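PDB 3G68: putative phosphosugar isomerase from Clostridium difficile, which probably binds and isomerises a phosphorylated sugar or related carbohydrate derivative with its two SIS domains, as in the sugar-isomerising half of glucosamine-6-phosphate synthase. Local coordinates for residues B[53-58]-B[307-312]; B[210-215]-B[239-244]; B[216-221]-B[265-270]; B[259-264]-B[284-289]. One frame throughout, in Å; residues are numbered along the deposited sequence.

Interaction 1 of 4, residues B[53-58]-B[307-312]; sequences QPYLQN and PYYQTF
Y55 meets Y308 and Y309 in a three-tyrosine cluster that joins helix 43-59, which lies within the SIS domain in the N-terminal part of this double-SIS protein, to the loop between strand 299-300 and helix 316-324. Y55 and Y308 form a T-shaped pair: the edge of the Y55 ring is turned to the face of Y308, with centroids 5.4 Å apart and planes at 68°. The edge atom Y55 CD1 comes in at 3.5 Å from Y308 CG. CD1 and CE1 of Y308 rest against the CA of Y55. Further out, the Y308 hydroxyl reaches the base of the N58 amide, Y308 OH lying 3.3 Å from N58 CG, and the two side chains cross at about a right angle.

The other end of Y55 belongs to Y309. A chi1 of 174° sends the Y55 ring out from the helix, and its phenol end arrives at the edge of the Y309 ring, near that ring's plane. Y309 OH is also tied to E176, which would help fix the position of the hydroxyl that Y55 meets. Behind the cluster, M155 and L159 of helix 145-165 pack on Y55, while K179 and I180 of helix 170-184 touch Y309. Within the cluster, Y55 OH donates to Y309 OH over 2.8 Å.

Interaction 2 of 4, residues B[210-215]-B[239-244]; sequences EIRIIG and TGYEFE
A beta-alpha-beta unit, strand 210-215, helix 220-234 and strand 238-242, closes here as its two strands pair in parallel, R212 beside T239 through G215 beside E242. The bonds alternate between strands: I213 N to T239 O, Y241 N to I213 O at 2.8 Å, and G215 N to Y241 O at 2.9 Å. A weak, bent bond from F243 N to G215 O carries the ladder into the start of helix 243-250.

R212, I214 and Y241 stand on one face. The extended R212 side chain runs obliquely past the Y241 ring, its CD 3.5 Å from Y241 CE1, and puts the phenol oxygen at the edge of the guanidinium, near its plane. A water links their ends, 3.0 Å from R212 NH2 and 3.2 Å from Y241 OH. In this Rossmann-like parallel sheet, strand 238-242 is outermost within the chain and strand 258-264 lies on the other side of 210-215. I213 points to the opposite face, against A226 and L230 of helix 220-234. Where the strand gives way to helix, E242 is the N-cap: its OE2 accepts from E244 N at 3.0 Å, the donor standing above the carboxylate plane. I214 CG2 packs beside the ring of F243, 3.9 Å from CD2.

Interaction 3 of 4, residues B[216-221]-B[265-270]; sequences HSDIYG and TGKEPR
H216, T265 and K267 bring together two loops that follow parallel strands 210-215 and 258-264, at the C-terminal edge of the second sheet, the edge where alpha/beta folds of this kind usually carry their binding sites. T265 and K267 both approach the H216 side chain from one side of its ring, each crossing at about a right angle. T265 OG1 sits 3.4 Å from H216 CB, and K267 CB approaches the ring at NE2. K267 CD makes an off-centre CH-pi contact, 4.3 Å from the ring centroid. The imidazole is held from its own loop, since H216 ND1 accepts a nearly straight bond from D218 N (172°).

K267 then bends at chi3 (83°), which carries its amine past the ring to D218, a salt bridge made on the syn lone pair of OD2. A water donates to D218 OD2 and also lies 2.9 Å from T265 OG1, so the carboxylate oxygen is linked to K267 directly and to T265 through the water. Beside this polar group T265 CG2 and I219 CD1 meet tip to tip at 3.6 Å, and Q310 packs on both residues. The shortest link between the loops is K267 NZ to D218 OD2, at 2.7 Å.

Interaction 4 of 4, residues B[259-264]-B[284-289]; sequences TIFILD and NVFAIG
Strands 259-264 and 284-289 run parallel, their short axes 4.7 Å apart and inclined by 17°, and five backbone bonds join them from I260 N to N284 O at one end to D264 N to I288 O at the other. The carbonyls of I260 and I262 each accept the amide of the residue just after their paired partner, F286 N and I288 N, both at 2.8 Å.

F261, L263, F286 and I288 share one face. F261 and F286 lie side by side and point the same way, with centroids 5.3 Å apart. Their planes are 24° from parallel, but the rings are slid so far that they barely overlap: F261 CD1 rests on F286 CB at 3.7 Å, and F261 CE1 reaches the F286 ring at CD2. With CG of F286 beside the backbone N (chi1 -55°), its ring leans back along the strand, and T259 CG2 comes to its edge, 3.8 Å from CE2. Next along, L263 CD2 meets I288 CD1 at 4.0 Å. On the other face, I262 CD1 crosses to V285 CG1 at 4.2 Å.

This is the closing pair of the beta-alpha-beta unit whose crossover is helix 271-279; I275 of that helix packs on I262 and A287. Helix 202-206 lies over the F261 and F286 face, through L205 and K204, while strand 210-215 flanks strand 258-264 on its other side.

Interactions 2 and 4 belong to one parallel sheet, with centres about 9 Å apart. Strands 210-215 and 258-264 are neighbours in it, and I214 N lies 2.8 Å from F261 O, close enough to be bonded, most likely. Interaction 3 joins the loops leaving those two strands. It touches interaction 2 through the salt bridge of R270 NH2 to E244 OE1, 2.9 Å, and interaction 4 where I219 CD1 packs on L263 CB. Interaction 1 lies about 12 Å from interaction 3, centre to centre, with P307 and Q310 packing against D218, I219 and T265. Thus 307-312 links the loop ends of the second sheet to helix 43-59.

Interaction 1 of 4, residues B[53-58]-B[307-312]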
loop_
_atom_site.group_PDB
_atom_site.type_symbol
_atom_site.label_atom_id
_atom_site.label_comp_id
_atom_site.label_asym_id
_atom_site.label_seq_id
_atom_site.Cartn_x
_atom_site.Cartn_y
_atom_site.Cartn_z
ATOM N N GLN B 53 32.697 -29.388 31.335
ATOM C CA GLN B 53 32.918 -29.239 32.775
ATOM C C GLN B 53 33.101 -27.789 33.241
ATOM O O GLN B 53 32.499 -27.411 34.256
ATOM C CB GLN B 53 34.038 -30.163 33.284
ATOM C CG GLN B 53 34.296 -30.054 34.796
ATOM C CD GLN B 53 35.172 -28.867 35.185
ATOM O OE1 GLN B 53 36.019 -28.427 34.411
ATOM N NE2 GLN B 53 35.006 -28.381 36.418
ATOM N N PRO B 54 33.931 -26.982 32.548
ATOM C CA PRO B 54 34.042 -25.600 33.024
ATOM C C PRO B 54 32.700 -24.865 33.044
ATOM O O PRO B 54 32.362 -24.219 34.035
ATOM C CB PRO B 54 35.012 -24.949 32.037
ATOM C CG PRO B 54 35.838 -26.079 31.515
ATOM C CD PRO B 54 34.834 -27.215 31.401
ATOM N N TYR B 55 31.934 -24.988 31.969
ATOM C CA TYR B 55 30.613 -24.347 31.899
ATOM C C TYR B 55 29.771 -24.737 33.072
ATOM O O TYR B 55 29.163 -23.879 33.725
ATOM C CB TYR B 55 29.908 -24.767 30.609
ATOM C CG TYR B 55 28.467 -24.313 30.436
ATOM C CD1 TYR B 55 28.170 -23.024 30.028
ATOM C CD2 TYR B 55 27.406 -25.208 30.608
ATOM C CE1 TYR B 55 26.850 -22.613 29.861
ATOM C CE2 TYR B 55 26.088 -24.805 30.407
ATOM C CZ TYR B 55 25.824 -23.513 30.018
ATOM O OH TYR B 55 24.516 -23.093 29.797
ATOM N N LEU B 56 29.764 -26.034 33.358
ATOM C CA LEU B 56 28.960 -26.571 34.415
ATOM C C LEU B 56 29.416 -26.109 35.786
ATOM O O LEU B 56 28.579 -25.790 36.642
ATOM C CB LEU B 56 28.934 -28.080 34.350
ATOM C CG LEU B 56 28.121 -28.629 33.185
ATOM C CD1 LEU B 56 28.270 -30.169 33.179
ATOM C CD2 LEU B 56 26.671 -28.181 33.290
ATOM N N GLN B 57 30.736 -26.077 35.978
ATOM C CA GLN B 57 31.312 -25.605 37.237
ATOM C C GLN B 57 30.915 -24.138 37.480
ATOM O O GLN B 57 30.640 -23.747 38.606
ATOM C CB GLN B 57 32.834 -25.773 37.220
ATOM C CG GLN B 57 33.547 -25.483 38.562
ATOM C CD GLN B 57 33.225 -26.469 39.701
ATOM O OE1 GLN B 57 32.668 -27.544 39.496
ATOM N NE2 GLN B 57 33.629 -26.107 40.901
ATOM N N ASN B 58 30.912 -23.338 36.416
ATOM C CA ASN B 58 30.478 -21.955 36.481
ATOM C C ASN B 58 28.968 -21.835 36.772
ATOM O O ASN B 58 28.565 -21.045 37.614
ATOM C CB ASN B 58 30.818 -21.253 35.180
ATOM C CG ASN B 58 30.462 -19.799 35.186
ATOM O OD1 ASN B 58 29.395 -19.413 34.685
ATOM N ND2 ASN B 58 31.321 -18.978 35.772
ATOM N N PRO B 307 32.683 -17.690 25.731
ATOM C CA PRO B 307 33.715 -18.709 25.918
ATOM C C PRO B 307 33.212 -20.139 26.032
ATOM O O PRO B 307 34.011 -21.062 25.904
ATOM C CB PRO B 307 34.403 -18.283 27.218
ATOM C CG PRO B 307 33.394 -17.503 27.929
ATOM C CD PRO B 307 32.584 -16.803 26.912
ATOM N N TYR B 308 31.919 -20.311 26.277
ATOM C CA TYR B 308 31.320 -21.611 26.408
ATOM C C TYR B 308 30.631 -22.037 25.115
ATOM O O TYR B 308 30.857 -23.143 24.635
ATOM C CB TYR B 308 30.312 -21.628 27.544
ATOM C CG TYR B 308 30.864 -21.098 28.852
ATOM C CD1 TYR B 308 31.868 -21.786 29.523
ATOM C CD2 TYR B 308 30.362 -19.916 29.426
ATOM C CE1 TYR B 308 32.385 -21.318 30.718
ATOM C CE2 TYR B 308 30.883 -19.431 30.630
ATOM C CZ TYR B 308 31.884 -20.151 31.279
ATOM O OH TYR B 308 32.411 -19.710 32.477
ATOM N N TYR B 309 29.827 -21.159 24.533
ATOM C CA TYR B 309 29.020 -21.560 23.353
ATOM C C TYR B 309 29.766 -21.625 22.023
ATOM O O TYR B 309 29.277 -22.241 21.056
ATOM C CB TYR B 309 27.703 -20.739 23.252
ATOM C CG TYR B 309 26.892 -20.776 24.541
ATOM C CD1 TYR B 309 26.705 -21.964 25.245
ATOM C CD2 TYR B 309 26.322 -19.608 25.066
ATOM C CE1 TYR B 309 25.975 -21.990 26.450
ATOM C CE2 TYR B 309 25.584 -19.639 26.224
ATOM C CZ TYR B 309 25.423 -20.821 26.921
ATOM O OH TYR B 309 24.708 -20.848 28.094
ATOM N N GLN B 310 30.957 -21.046 21.983
ATOM C CA GLN B 310 31.847 -21.169 20.811
ATOM C C GLN B 310 32.168 -22.623 20.521
ATOM O O GLN B 310 32.605 -22.942 19.411
ATOM C CB GLN B 310 33.150 -20.375 21.016
ATOM C CG GLN B 310 34.038 -20.917 22.152
ATOM C CD GLN B 310 35.329 -20.125 22.354
ATOM O OE1 GLN B 310 35.820 -19.446 21.460
ATOM N NE2 GLN B 310 35.870 -20.215 23.545
ATOM N N THR B 311 31.996 -23.499 21.509
ATOM C CA THR B 311 32.223 -24.926 21.334
ATOM C C THR B 311 31.368 -25.513 20.188
ATOM O O THR B 311 31.714 -26.511 19.611
ATOM C CB THR B 311 31.998 -25.729 22.650
ATOM O OG1 THR B 311 32.522 -27.060 22.501
ATOM C CG2 THR B 311 30.507 -25.783 23.016
ATOM N N PHE B 312 30.245 -24.899 19.867
ATOM C CA PHE B 312 29.402 -25.409 18.772
ATOM C C PHE B 312 29.838 -25.022 17.383
ATOM O O PHE B 312 29.152 -25.372 16.425
ATOM C CB PHE B 312 27.939 -25.039 19.014
ATOM C CG PHE B 312 27.428 -25.628 20.253
ATOM C CD1 PHE B 312 27.365 -27.021 20.381
ATOM C CD2 PHE B 312 27.094 -24.832 21.348
ATOM C CE1 PHE B 312 26.932 -27.595 21.590
ATOM C CE2 PHE B 312 26.651 -25.413 22.532
ATOM C CZ PHE B 312 26.572 -26.793 22.645
#

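Interaction 2 of 4, residues B[210-215]-B[239-244]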
loop_
_atom_site.group_PDB
_atom_site.type_symbol
_atom_site.label_atom_id
_atom_site.label_comp_id
_atom_site.label_asym_id
_atom_site.label_seq_id
_atom_site.Cartn_x
_atom_site.Cartn_y
_atom_site.Cartn_z
ATOM N N GLU B 210 52.725 -34.767 10.199
ATOM C CA GLU B 210 52.419 -34.804 11.643
ATOM C C GLU B 210 51.843 -33.475 12.024
ATOM O O GLU B 210 52.315 -32.407 11.546
ATOM C CB GLU B 210 53.639 -35.210 12.480
ATOM C CG GLU B 210 54.867 -34.349 12.369
ATOM C CD GLU B 210 54.929 -33.238 13.389
ATOM O OE1 GLU B 210 53.930 -33.045 14.102
ATOM O OE2 GLU B 210 56.010 -32.549 13.477
ATOM N N ILE B 211 50.829 -33.521 12.868
ATOM C CA ILE B 211 50.079 -32.327 13.220
ATOM C C ILE B 211 50.017 -32.080 14.720
ATOM O O ILE B 211 49.947 -33.009 15.515
ATOM C CB ILE B 211 48.607 -32.464 12.719
ATOM C CG1 ILE B 211 48.536 -32.694 11.202
ATOM C CG2 ILE B 211 47.779 -31.207 13.090
ATOM C CD1 ILE B 211 47.167 -33.147 10.682
ATOM N N ARG B 212 50.014 -30.811 15.101
ATOM C CA ARG B 212 49.771 -30.402 16.466
ATOM C C ARG B 212 48.709 -29.293 16.416
ATOM O O ARG B 212 48.693 -28.510 15.485
ATOM C CB ARG B 212 51.058 -29.925 17.158
ATOM C CG ARG B 212 51.998 -31.070 17.413
ATOM C CD ARG B 212 53.163 -30.611 18.263
ATOM N NE ARG B 212 54.090 -31.704 18.489
ATOM C CZ ARG B 212 55.057 -32.046 17.662
ATOM N NH1 ARG B 212 55.294 -31.361 16.538
ATOM N NH2 ARG B 212 55.830 -33.084 17.967
ATOM N N ILE B 213 47.770 -29.302 17.345
ATOM C CA ILE B 213 46.728 -28.265 17.430
ATOM C C ILE B 213 47.009 -27.521 18.735
ATOM O O ILE B 213 47.263 -28.157 19.765
ATOM C CB ILE B 213 45.297 -28.842 17.462
ATOM C CG1 ILE B 213 45.062 -29.747 16.261
ATOM C CG2 ILE B 213 44.250 -27.699 17.487
ATOM C CD1 ILE B 213 43.698 -30.477 16.315
ATOM N N ILE B 214 47.005 -26.186 18.681
ATOM C CA ILE B 214 47.207 -25.357 19.870
ATOM C C ILE B 214 45.915 -24.567 20.078
ATOM O O ILE B 214 45.482 -23.836 19.162
ATOM C CB ILE B 214 48.387 -24.384 19.714
ATOM C CG1 ILE B 214 49.652 -25.127 19.278
ATOM C CG2 ILE B 214 48.603 -23.584 21.004
ATOM C CD1 ILE B 214 50.823 -24.228 19.052
ATOM N N GLY B 215 45.280 -24.757 21.240
ATOM C CA GLY B 215 44.014 -24.090 21.585
ATOM C C GLY B 215 44.087 -23.283 22.875
ATOM O O GLY B 215 45.049 -23.383 23.635
ATOM N N THR B 239 48.547 -34.489 18.041
ATOM C CA THR B 239 48.356 -34.190 19.451
ATOM C C THR B 239 47.831 -32.772 19.612
ATOM O O THR B 239 48.218 -31.873 18.870
ATOM C CB THR B 239 49.666 -34.378 20.211
ATOM O OG1 THR B 239 50.139 -35.710 19.962
ATOM C CG2 THR B 239 49.442 -34.205 21.711
ATOM N N GLY B 240 46.939 -32.575 20.587
ATOM C CA GLY B 240 46.358 -31.253 20.898
ATOM C C GLY B 240 46.933 -30.732 22.193
ATOM O O GLY B 240 47.210 -31.523 23.110
ATOM N N TYR B 241 47.124 -29.415 22.279
ATOM C CA TYR B 241 47.720 -28.773 23.458
ATOM C C TYR B 241 47.039 -27.461 23.782
ATOM O O TYR B 241 46.640 -26.723 22.872
ATOM C CB TYR B 241 49.178 -28.374 23.158
ATOM C CG TYR B 241 50.064 -29.522 22.741
ATOM C CD1 TYR B 241 50.135 -29.907 21.401
ATOM C CD2 TYR B 241 50.796 -30.231 23.659
ATOM C CE1 TYR B 241 50.936 -30.953 20.990
ATOM C CE2 TYR B 241 51.611 -31.315 23.255
ATOM C CZ TYR B 241 51.657 -31.664 21.908
ATOM O OH TYR B 241 52.431 -32.699 21.491
ATOM N N GLU B 242 46.921 -27.152 25.077
ATOM C CA GLU B 242 46.517 -25.792 25.482
ATOM C C GLU B 242 47.764 -24.889 25.225
ATOM O O GLU B 242 48.909 -25.365 25.241
ATOM C CB GLU B 242 45.985 -25.786 26.930
ATOM C CG GLU B 242 45.598 -24.401 27.535
ATOM C CD GLU B 242 46.788 -23.623 28.062
ATOM O OE1 GLU B 242 47.768 -24.261 28.479
ATOM O OE2 GLU B 242 46.770 -22.377 28.040
ATOM N N PHE B 243 47.537 -23.596 24.986
ATOM C CA PHE B 243 48.580 -22.628 24.620
ATOM C C PHE B 243 49.783 -22.584 25.565
ATOM O O PHE B 243 50.937 -22.711 25.139
ATOM C CB PHE B 243 47.947 -21.223 24.531
ATOM C CG PHE B 243 48.808 -20.200 23.884
ATOM C CD1 PHE B 243 49.714 -19.465 24.633
ATOM C CD2 PHE B 243 48.718 -19.952 22.527
ATOM C CE1 PHE B 243 50.533 -18.506 24.029
ATOM C CE2 PHE B 243 49.529 -18.976 21.926
ATOM C CZ PHE B 243 50.437 -18.264 22.690
ATOM N N GLU B 244 49.501 -22.389 26.846
ATOM C CA GLU B 244 50.560 -22.376 27.860
ATOM C C GLU B 244 51.365 -23.665 27.932
ATOM O O GLU B 244 52.593 -23.591 28.017
ATOM C CB GLU B 244 50.037 -22.016 29.245
ATOM C CG GLU B 244 50.251 -20.571 29.618
ATOM C CD GLU B 244 51.694 -20.229 29.821
ATOM O OE1 GLU B 244 52.047 -19.087 29.505
ATOM O OE2 GLU B 244 52.492 -21.084 30.261
HETATM O O HOH W 1 54.149 -34.777 19.862
#

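Interaction 3 of 4, residues B[216-221]-B[265-270]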
loop_
_atom_site.group_PDB
_atom_site.type_symbol
_atom_site.label_atom_id
_atom_site.label_comp_id
_atom_site.label_asym_id
_atom_site.label_seq_id
_atom_site.Cartn_x
_atom_site.Cartn_y
_atom_site.Cartn_z
ATOM N N HIS B 216 43.058 -22.470 23.103
ATOM C CA HIS B 216 42.892 -21.751 24.354
ATOM C C HIS B 216 42.250 -22.711 25.378
ATOM O O HIS B 216 41.535 -23.633 24.985
ATOM C CB HIS B 216 41.986 -20.523 24.150
ATOM C CG HIS B 216 41.855 -19.658 25.370
ATOM N ND1 HIS B 216 40.886 -19.867 26.319
ATOM C CD2 HIS B 216 42.587 -18.606 25.804
ATOM C CE1 HIS B 216 41.006 -18.966 27.277
ATOM N NE2 HIS B 216 42.031 -18.188 26.990
ATOM N N SER B 217 42.462 -22.470 26.682
ATOM C CA SER B 217 41.871 -23.321 27.724
ATOM C C SER B 217 40.336 -23.465 27.631
ATOM O O SER B 217 39.798 -24.512 27.979
ATOM C CB SER B 217 42.259 -22.838 29.138
ATOM O OG SER B 217 41.982 -21.466 29.327
ATOM N N ASP B 218 39.645 -22.436 27.140
ATOM C CA ASP B 218 38.182 -22.450 26.999
ATOM C C ASP B 218 37.691 -23.515 26.017
ATOM O O ASP B 218 36.532 -23.943 26.122
ATOM C CB ASP B 218 37.634 -21.075 26.569
ATOM C CG ASP B 218 37.813 -20.008 27.621
ATOM O OD1 ASP B 218 37.970 -20.347 28.821
ATOM O OD2 ASP B 218 37.770 -18.830 27.233
ATOM N N ILE B 219 38.575 -23.938 25.100
ATOM C CA ILE B 219 38.279 -24.978 24.131
ATOM C C ILE B 219 39.270 -26.160 24.246
ATOM O O ILE B 219 39.504 -26.883 23.298
ATOM C CB ILE B 219 38.150 -24.408 22.682
ATOM C CG1 ILE B 219 39.379 -23.599 22.288
ATOM C CG2 ILE B 219 36.809 -23.604 22.581
ATOM C CD1 ILE B 219 39.493 -23.277 20.731
ATOM N N TYR B 220 39.796 -26.398 25.446
ATOM C CA TYR B 220 40.742 -27.502 25.634
ATOM C C TYR B 220 40.148 -28.890 25.260
ATOM O O TYR B 220 40.758 -29.646 24.532
ATOM C CB TYR B 220 41.292 -27.478 27.075
ATOM C CG TYR B 220 42.300 -28.566 27.338
ATOM C CD1 TYR B 220 43.448 -28.660 26.576
ATOM C CD2 TYR B 220 42.083 -29.510 28.343
ATOM C CE1 TYR B 220 44.374 -29.662 26.815
ATOM C CE2 TYR B 220 42.979 -30.525 28.578
ATOM C CZ TYR B 220 44.125 -30.598 27.823
ATOM O OH TYR B 220 45.010 -31.613 28.060
ATOM N N GLY B 221 38.935 -29.175 25.691
ATOM C CA GLY B 221 38.281 -30.452 25.342
ATOM C C GLY B 221 38.143 -30.581 23.826
ATOM O O GLY B 221 38.470 -31.627 23.260
ATOM N N THR B 265 41.023 -18.003 19.950
ATOM C CA THR B 265 39.759 -17.487 20.526
ATOM C C THR B 265 39.761 -15.988 20.832
ATOM O O THR B 265 38.742 -15.454 21.287
ATOM C CB THR B 265 39.348 -18.244 21.790
ATOM O OG1 THR B 265 40.275 -17.958 22.837
ATOM C CG2 THR B 265 39.263 -19.753 21.534
ATOM N N GLY B 266 40.879 -15.319 20.568
ATOM C CA GLY B 266 40.985 -13.894 20.767
ATOM C C GLY B 266 41.262 -13.459 22.202
ATOM O O GLY B 266 41.272 -12.263 22.465
ATOM N N LYS B 267 41.476 -14.406 23.123
ATOM C CA LYS B 267 41.784 -14.101 24.537
ATOM C C LYS B 267 43.273 -14.194 24.841
ATOM O O LYS B 267 43.685 -13.929 25.968
ATOM C CB LYS B 267 41.034 -15.040 25.480
ATOM C CG LYS B 267 39.550 -14.801 25.540
ATOM C CD LYS B 267 38.795 -15.879 26.354
ATOM C CE LYS B 267 38.790 -15.662 27.860
ATOM N NZ LYS B 267 37.630 -16.394 28.493
ATOM N N GLU B 268 44.091 -14.553 23.861
ATOM C CA GLU B 268 45.523 -14.729 24.091
ATOM C C GLU B 268 46.353 -13.716 23.305
ATOM O O GLU B 268 46.582 -13.904 22.114
ATOM C CB GLU B 268 45.930 -16.159 23.726
ATOM C CG GLU B 268 47.428 -16.438 23.885
ATOM C CD GLU B 268 47.942 -16.078 25.269
ATOM O OE1 GLU B 268 47.620 -16.812 26.231
ATOM O OE2 GLU B 268 48.661 -15.061 25.387
ATOM N N PRO B 269 46.852 -12.657 23.979
ATOM C CA PRO B 269 47.597 -11.649 23.223
ATOM C C PRO B 269 48.910 -12.124 22.593
ATOM O O PRO B 269 49.357 -11.509 21.638
ATOM C CB PRO B 269 47.818 -10.529 24.242
ATOM C CG PRO B 269 47.733 -11.189 25.543
ATOM C CD PRO B 269 46.735 -12.288 25.399
ATOM N N ARG B 270 49.490 -13.217 23.094
ATOM C CA ARG B 270 50.724 -13.767 22.529
ATOM C C ARG B 270 50.550 -14.606 21.234
ATOM O O ARG B 270 51.542 -15.045 20.673
ATOM C CB ARG B 270 51.463 -14.571 23.596
ATOM C CG ARG B 270 51.961 -13.722 24.781
ATOM C CD ARG B 270 52.598 -14.625 25.864
ATOM N NE ARG B 270 51.566 -15.462 26.477
ATOM C CZ ARG B 270 51.777 -16.500 27.286
ATOM N NH1 ARG B 270 52.998 -16.876 27.635
ATOM N NH2 ARG B 270 50.718 -17.168 27.746
HETATM O O HOH W 2 38.039 -18.307 24.620
#

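Interaction 4 of 4, residues B[259-264]-B[284-289]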
loop_
_atom_site.group_PDB
_atom_site.type_symbol
_atom_site.label_atom_id
_atom_site.label_comp_id
_atom_site.label_asym_id
_atom_site.label_seq_id
_atom_site.Cartn_x
_atom_site.Cartn_y
_atom_site.Cartn_z
ATOM N N THR B 259 53.009 -29.674 10.883
ATOM C CA THR B 259 51.787 -28.936 10.602
ATOM C C THR B 259 51.207 -28.516 11.945
ATOM O O THR B 259 51.093 -29.352 12.880
ATOM C CB THR B 259 50.793 -29.762 9.823
ATOM O OG1 THR B 259 51.356 -30.101 8.542
ATOM C CG2 THR B 259 49.475 -28.963 9.613
ATOM N N ILE B 260 50.796 -27.251 12.028
ATOM C CA ILE B 260 50.201 -26.696 13.263
ATOM C C ILE B 260 48.940 -25.915 12.949
ATOM O O ILE B 260 48.910 -25.077 12.041
ATOM C CB ILE B 260 51.124 -25.747 14.102
ATOM C CG1 ILE B 260 52.503 -26.349 14.333
ATOM C CG2 ILE B 260 50.484 -25.452 15.468
ATOM C CD1 ILE B 260 53.397 -26.201 13.176
ATOM N N PHE B 261 47.877 -26.241 13.701
ATOM C CA PHE B 261 46.588 -25.556 13.630
ATOM C C PHE B 261 46.476 -24.775 14.930
ATOM O O PHE B 261 46.634 -25.369 16.016
ATOM C CB PHE B 261 45.419 -26.515 13.517
ATOM C CG PHE B 261 45.366 -27.204 12.221
ATOM C CD1 PHE B 261 44.847 -26.548 11.108
ATOM C CD2 PHE B 261 45.872 -28.479 12.073
ATOM C CE1 PHE B 261 44.810 -27.151 9.876
ATOM C CE2 PHE B 261 45.822 -29.121 10.822
ATOM C CZ PHE B 261 45.288 -28.454 9.725
ATOM N N ILE B 262 46.267 -23.462 14.816
ATOM C CA ILE B 262 46.069 -22.595 15.982
ATOM C C ILE B 262 44.594 -22.167 16.013
ATOM O O ILE B 262 44.098 -21.527 15.086
ATOM C CB ILE B 262 47.025 -21.381 15.992
ATOM C CG1 ILE B 262 48.492 -21.901 16.027
ATOM C CG2 ILE B 262 46.753 -20.500 17.227
ATOM C CD1 ILE B 262 49.591 -20.838 16.210
ATOM N N LEU B 263 43.907 -22.569 17.077
ATOM C CA LEU B 263 42.499 -22.233 17.306
ATOM C C LEU B 263 42.556 -20.981 18.181
ATOM O O LEU B 263 42.788 -21.067 19.380
ATOM C CB LEU B 263 41.806 -23.399 18.008
ATOM C CG LEU B 263 41.855 -24.754 17.284
ATOM C CD1 LEU B 263 41.037 -25.808 18.095
ATOM C CD2 LEU B 263 41.313 -24.605 15.881
ATOM N N ASP B 264 42.420 -19.826 17.542
ATOM C CA ASP B 264 42.603 -18.528 18.183
ATOM C C ASP B 264 41.268 -17.926 18.646
ATOM O O ASP B 264 40.501 -17.365 17.855
ATOM C CB ASP B 264 43.359 -17.585 17.238
ATOM C CG ASP B 264 43.529 -16.176 17.814
ATOM O OD1 ASP B 264 43.416 -15.997 19.048
ATOM O OD2 ASP B 264 43.765 -15.250 17.016
ATOM N N ASN B 284 53.778 -24.635 7.417
ATOM C CA ASN B 284 52.484 -25.271 7.642
ATOM C C ASN B 284 51.765 -24.838 8.904
ATOM O O ASN B 284 51.280 -25.691 9.669
ATOM C CB ASN B 284 52.704 -26.798 7.641
ATOM C CG ASN B 284 53.504 -27.247 6.453
ATOM O OD1 ASN B 284 53.186 -26.894 5.317
ATOM N ND2 ASN B 284 54.581 -27.986 6.703
ATOM N N VAL B 285 51.685 -23.517 9.131
ATOM C CA VAL B 285 50.954 -22.958 10.272
ATOM C C VAL B 285 49.603 -22.383 9.747
ATOM O O VAL B 285 49.567 -21.545 8.835
ATOM C CB VAL B 285 51.745 -21.902 11.072
ATOM C CG1 VAL B 285 50.866 -21.456 12.272
ATOM C CG2 VAL B 285 53.096 -22.478 11.580
ATOM N N PHE B 286 48.499 -22.851 10.310
ATOM C CA PHE B 286 47.134 -22.444 9.887
ATOM C C PHE B 286 46.414 -21.907 11.114
ATOM O O PHE B 286 46.232 -22.638 12.071
ATOM C CB PHE B 286 46.342 -23.646 9.330
ATOM C CG PHE B 286 47.033 -24.366 8.203
ATOM C CD1 PHE B 286 46.801 -24.006 6.873
ATOM C CD2 PHE B 286 47.894 -25.414 8.460
ATOM C CE1 PHE B 286 47.442 -24.649 5.852
ATOM C CE2 PHE B 286 48.544 -26.071 7.410
ATOM C CZ PHE B 286 48.316 -25.686 6.123
ATOM N N ALA B 287 46.027 -20.625 11.092
ATOM C CA ALA B 287 45.301 -20.020 12.218
ATOM C C ALA B 287 43.825 -19.905 11.897
ATOM O O ALA B 287 43.458 -19.531 10.810
ATOM C CB ALA B 287 45.884 -18.662 12.568
ATOM N N ILE B 288 42.993 -20.256 12.865
ATOM C CA ILE B 288 41.546 -20.256 12.718
ATOM C C ILE B 288 40.942 -19.359 13.814
ATOM O O ILE B 288 41.196 -19.568 15.006
ATOM C CB ILE B 288 40.976 -21.699 12.876
ATOM C CG1 ILE B 288 41.563 -22.639 11.802
ATOM C CG2 ILE B 288 39.475 -21.645 12.875
ATOM C CD1 ILE B 288 41.230 -24.131 11.960
ATOM N N GLY B 289 40.135 -18.377 13.398
ATOM C CA GLY B 289 39.469 -17.508 14.340
ATOM C C GLY B 289 38.769 -16.294 13.780
ATOM O O GLY B 289 38.745 -16.067 12.562
#